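Long-range contact in putative polyketide cyclase (Bacillus cereus, PDB 3K0Z), which is of unknown function but belongs to the SnoaL-like family of the NTF2 clan and may act as a polyketide cyclase: residues Asp105-Phe113 against Phe124-Val132. Residues are numbered along the deposited sequence; the frame is centred on the assembly and turned at random.
Sequences DKVTARLSF and FFAIDILHV
V107, A109, L111 and F113 pair with L130, D128, A126 and F124 respectively in an antiparallel hairpin at the middle of the curved sheet of this SnoaL-like, NTF2-type fold. In all four pairs both backbone N-H groups and both carbonyls are used. V132 N closes the end with a nearly linear bond of 2.9 Å to D105 O (N-H...O angle 178°). The bond from A126 N is the longest of the nine, 3.1 Å to L111 O, and comes from above the carbonyl plane. Backbone groups of T108, R110 and S112 turn outward to strand 93-103, so strand 106-117 is bonded along both edges.

The face with A109, L111, D128 and L130 packs under helix 30-49. D128 is buried there. Its OD2 is hydrogen-bonded to Y44 OH of that helix, while L111 CD2 lies against the carboxylate, 3.7 Å from D128 OD1. The F113 and F124 rings are nearly parallel but slid apart, with planes at 10°. F113 CB sits over one face of the F124 ring in a CH-pi contact, 3.7 Å from its centroid.

The other face, with T108, I127 and I129, meets the second subunit. T108 OG1 is hydrogen-bonded to T108 OG1 of the second subunit, and K106 NZ forms a salt bridge with D99 of the second subunit. R110 makes a cation-pi contact with W141 of the second subunit.

H131 ND1 is hydrogen-bonded to E139 OE2, which probably fixes the rotation of the ring. A bend in the K106 chain about CB-CG (chi2 -103°) helps bring CE over the centre of the imidazole. A water lies 2.6 Å from V132 O and also near D105 OD1. At the ring edge, H131 CD2 lies 3.3 Å from D105 O.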
loop_
_atom_site.group_PDB
_atom_site.type_symbol
_atom_site.label_atom_id
_atom_site.label_comp_id
_atom_site.label_asym_id
_atom_site.label_seq_id
_atom_site.Cartn_x
_atom_site.Cartn_y
_atom_site.Cartn_z
ATOM N N ASP A 105 -2.388 11.929 -10.969
ATOM C CA ASP A 105 -1.012 11.631 -11.345
ATOM C C ASP A 105 -0.433 10.483 -10.524
ATOM O O ASP A 105 0.780 10.324 -10.506
ATOM C CB ASP A 105 -0.142 12.858 -11.099
ATOM C CG ASP A 105 -0.459 13.980 -12.020
ATOM O OD1 ASP A 105 -0.900 13.714 -13.162
ATOM O OD2 ASP A 105 -0.240 15.136 -11.597
ATOM N N LYS A 106 -1.290 9.671 -9.897
ATOM C CA LYS A 106 -0.867 8.627 -8.962
ATOM C C LYS A 106 -1.321 7.239 -9.423
ATOM O O LYS A 106 -2.383 7.066 -10.058
ATOM C CB LYS A 106 -1.388 8.938 -7.542
ATOM C CG LYS A 106 -0.826 10.222 -6.862
ATOM C CD LYS A 106 0.209 9.973 -5.822
ATOM C CE LYS A 106 0.767 11.291 -5.243
ATOM N NZ LYS A 106 -0.065 12.009 -4.231
ATOM N N VAL A 107 -0.476 6.247 -9.152
ATOM C CA VAL A 107 -0.810 4.848 -9.448
ATOM C C VAL A 107 -0.570 4.041 -8.171
ATOM O O VAL A 107 0.482 4.137 -7.583
ATOM C CB VAL A 107 0.076 4.254 -10.588
ATOM C CG1 VAL A 107 -0.225 2.731 -10.806
ATOM C CG2 VAL A 107 -0.146 4.977 -11.870
ATOM N N THR A 108 -1.551 3.263 -7.739
ATOM C CA THR A 108 -1.329 2.321 -6.643
ATOM C C THR A 108 -1.228 0.953 -7.254
ATOM O O THR A 108 -2.100 0.588 -8.048
ATOM C CB THR A 108 -2.502 2.295 -5.694
ATOM O OG1 THR A 108 -2.745 3.631 -5.202
ATOM C CG2 THR A 108 -2.197 1.322 -4.538
ATOM N N ALA A 109 -0.181 0.220 -6.907
ATOM C CA ALA A 109 -0.020 -1.161 -7.341
ATOM C C ALA A 109 0.001 -2.083 -6.143
ATOM O O ALA A 109 0.697 -1.780 -5.145
ATOM C CB ALA A 109 1.314 -1.353 -8.185
ATOM N N ARG A 110 -0.724 -3.204 -6.247
ATOM C CA ARG A 110 -0.623 -4.258 -5.272
ATOM C C ARG A 110 0.058 -5.432 -5.966
ATOM O O ARG A 110 -0.442 -5.945 -6.992
ATOM C CB ARG A 110 -1.998 -4.673 -4.737
ATOM C CG ARG A 110 -1.979 -5.805 -3.753
ATOM C CD ARG A 110 -3.354 -6.008 -3.044
ATOM N NE ARG A 110 -4.434 -6.429 -3.932
ATOM C CZ ARG A 110 -4.654 -7.674 -4.321
ATOM N NH1 ARG A 110 -3.835 -8.645 -3.984
ATOM N NH2 ARG A 110 -5.694 -7.939 -5.100
ATOM N N LEU A 111 1.156 -5.874 -5.392
ATOM C CA LEU A 111 2.008 -6.910 -5.989
ATOM C C LEU A 111 2.010 -8.230 -5.246
ATOM O O LEU A 111 1.716 -8.265 -4.040
ATOM C CB LEU A 111 3.451 -6.403 -6.047
ATOM C CG LEU A 111 3.770 -5.103 -6.826
ATOM C CD1 LEU A 111 3.021 -4.984 -8.236
ATOM C CD2 LEU A 111 3.602 -3.818 -5.972
ATOM N N SER A 112 2.252 -9.329 -5.979
ATOM C CA SER A 112 2.493 -10.634 -5.367
ATOM C C SER A 112 3.888 -11.076 -5.821
ATOM O O SER A 112 4.244 -10.905 -6.996
ATOM C CB SER A 112 1.411 -11.666 -5.733
ATOM O OG SER A 112 1.190 -11.671 -7.127
ATOM N N PHE A 113 4.699 -11.529 -4.871
ATOM C CA PHE A 113 6.030 -12.053 -5.145
ATOM C C PHE A 113 6.018 -13.511 -4.727
ATOM O O PHE A 113 5.703 -13.825 -3.562
ATOM C CB PHE A 113 7.090 -11.323 -4.327
ATOM C CG PHE A 113 7.389 -9.946 -4.812
ATOM C CD1 PHE A 113 8.370 -9.737 -5.791
ATOM C CD2 PHE A 113 6.711 -8.855 -4.289
ATOM C CE1 PHE A 113 8.642 -8.453 -6.248
ATOM C CE2 PHE A 113 6.990 -7.556 -4.735
ATOM C CZ PHE A 113 7.942 -7.367 -5.732
ATOM N N PHE A 124 4.789 -13.575 -0.775
ATOM C CA PHE A 124 4.518 -12.382 0.010
ATOM C C PHE A 124 4.028 -11.285 -0.907
ATOM O O PHE A 124 4.238 -11.338 -2.124
ATOM C CB PHE A 124 5.748 -11.909 0.845
ATOM C CG PHE A 124 6.904 -11.402 0.013
ATOM C CD1 PHE A 124 7.849 -12.301 -0.508
ATOM C CD2 PHE A 124 7.053 -10.049 -0.259
ATOM C CE1 PHE A 124 8.897 -11.843 -1.294
ATOM C CE2 PHE A 124 8.118 -9.593 -1.036
ATOM C CZ PHE A 124 9.048 -10.497 -1.542
ATOM N N PHE A 125 3.398 -10.286 -0.310
ATOM C CA PHE A 125 2.859 -9.172 -1.071
ATOM C C PHE A 125 3.472 -7.798 -0.769
ATOM O O PHE A 125 4.204 -7.611 0.209
ATOM C CB PHE A 125 1.346 -9.144 -0.934
ATOM C CG PHE A 125 0.858 -8.496 0.307
ATOM C CD1 PHE A 125 0.739 -9.211 1.467
ATOM C CD2 PHE A 125 0.467 -7.152 0.308
ATOM C CE1 PHE A 125 0.270 -8.627 2.631
ATOM C CE2 PHE A 125 -0.011 -6.558 1.467
ATOM C CZ PHE A 125 -0.086 -7.334 2.649
ATOM N N ALA A 126 3.189 -6.837 -1.654
ATOM C CA ALA A 126 3.671 -5.463 -1.482
ATOM C C ALA A 126 2.571 -4.520 -1.987
ATOM O O ALA A 126 1.708 -4.921 -2.795
ATOM C CB ALA A 126 4.982 -5.258 -2.260
ATOM N N ILE A 127 2.590 -3.288 -1.497
ATOM C CA ILE A 127 1.749 -2.205 -2.038
ATOM C C ILE A 127 2.649 -0.985 -2.283
ATOM O O ILE A 127 3.448 -0.607 -1.394
ATOM C CB ILE A 127 0.563 -1.777 -1.108
ATOM C CG1 ILE A 127 -0.306 -2.977 -0.704
ATOM C CG2 ILE A 127 -0.259 -0.726 -1.852
ATOM C CD1 ILE A 127 -1.400 -2.685 0.341
ATOM N N ASP A 128 2.528 -0.383 -3.475
ATOM C CA ASP A 128 3.335 0.760 -3.851
ATOM C C ASP A 128 2.440 1.870 -4.316
ATOM O O ASP A 128 1.436 1.618 -4.980
ATOM C CB ASP A 128 4.242 0.479 -5.048
ATOM C CG ASP A 128 5.251 -0.648 -4.836
ATOM O OD1 ASP A 128 5.233 -1.367 -3.796
ATOM O OD2 ASP A 128 6.115 -0.799 -5.741
ATOM N N ILE A 129 2.824 3.094 -3.998
ATOM C CA ILE A 129 2.170 4.287 -4.526
ATOM C C ILE A 129 3.233 4.988 -5.389
ATOM O O ILE A 129 4.314 5.359 -4.898
ATOM C CB ILE A 129 1.688 5.242 -3.436
ATOM C CG1 ILE A 129 0.578 4.570 -2.608
ATOM C CG2 ILE A 129 1.182 6.547 -4.093
ATOM C CD1 ILE A 129 0.301 5.257 -1.282
ATOM N N LEU A 130 2.905 5.144 -6.660
ATOM C CA LEU A 130 3.801 5.762 -7.641
ATOM C C LEU A 130 3.279 7.124 -8.089
ATOM O O LEU A 130 2.108 7.246 -8.380
ATOM C CB LEU A 130 3.882 4.861 -8.853
ATOM C CG LEU A 130 4.186 3.375 -8.682
ATOM C CD1 LEU A 130 3.979 2.717 -10.065
ATOM C CD2 LEU A 130 5.564 3.044 -8.117
ATOM N N HIS A 131 4.159 8.126 -8.164
ATOM C CA HIS A 131 3.828 9.428 -8.727
ATOM C C HIS A 131 4.393 9.422 -10.144
ATOM O O HIS A 131 5.598 9.183 -10.343
ATOM C CB HIS A 131 4.486 10.508 -7.938
ATOM C CG HIS A 131 3.784 11.824 -7.987
ATOM N ND1 HIS A 131 4.102 12.854 -7.127
ATOM C CD2 HIS A 131 2.756 12.267 -8.750
ATOM C CE1 HIS A 131 3.316 13.888 -7.384
ATOM N NE2 HIS A 131 2.491 13.556 -8.366
ATOM N N VAL A 132 3.531 9.642 -11.127
ATOM C CA VAL A 132 3.927 9.573 -12.548
ATOM C C VAL A 132 3.739 10.920 -13.215
ATOM O O VAL A 132 2.684 11.489 -13.056
ATOM C CB VAL A 132 3.063 8.567 -13.321
ATOM C CG1 VAL A 132 3.633 8.350 -14.745
ATOM C CG2 VAL A 132 2.965 7.247 -12.552
HETATM O O HOH W 1 0.831 11.621 -14.899
#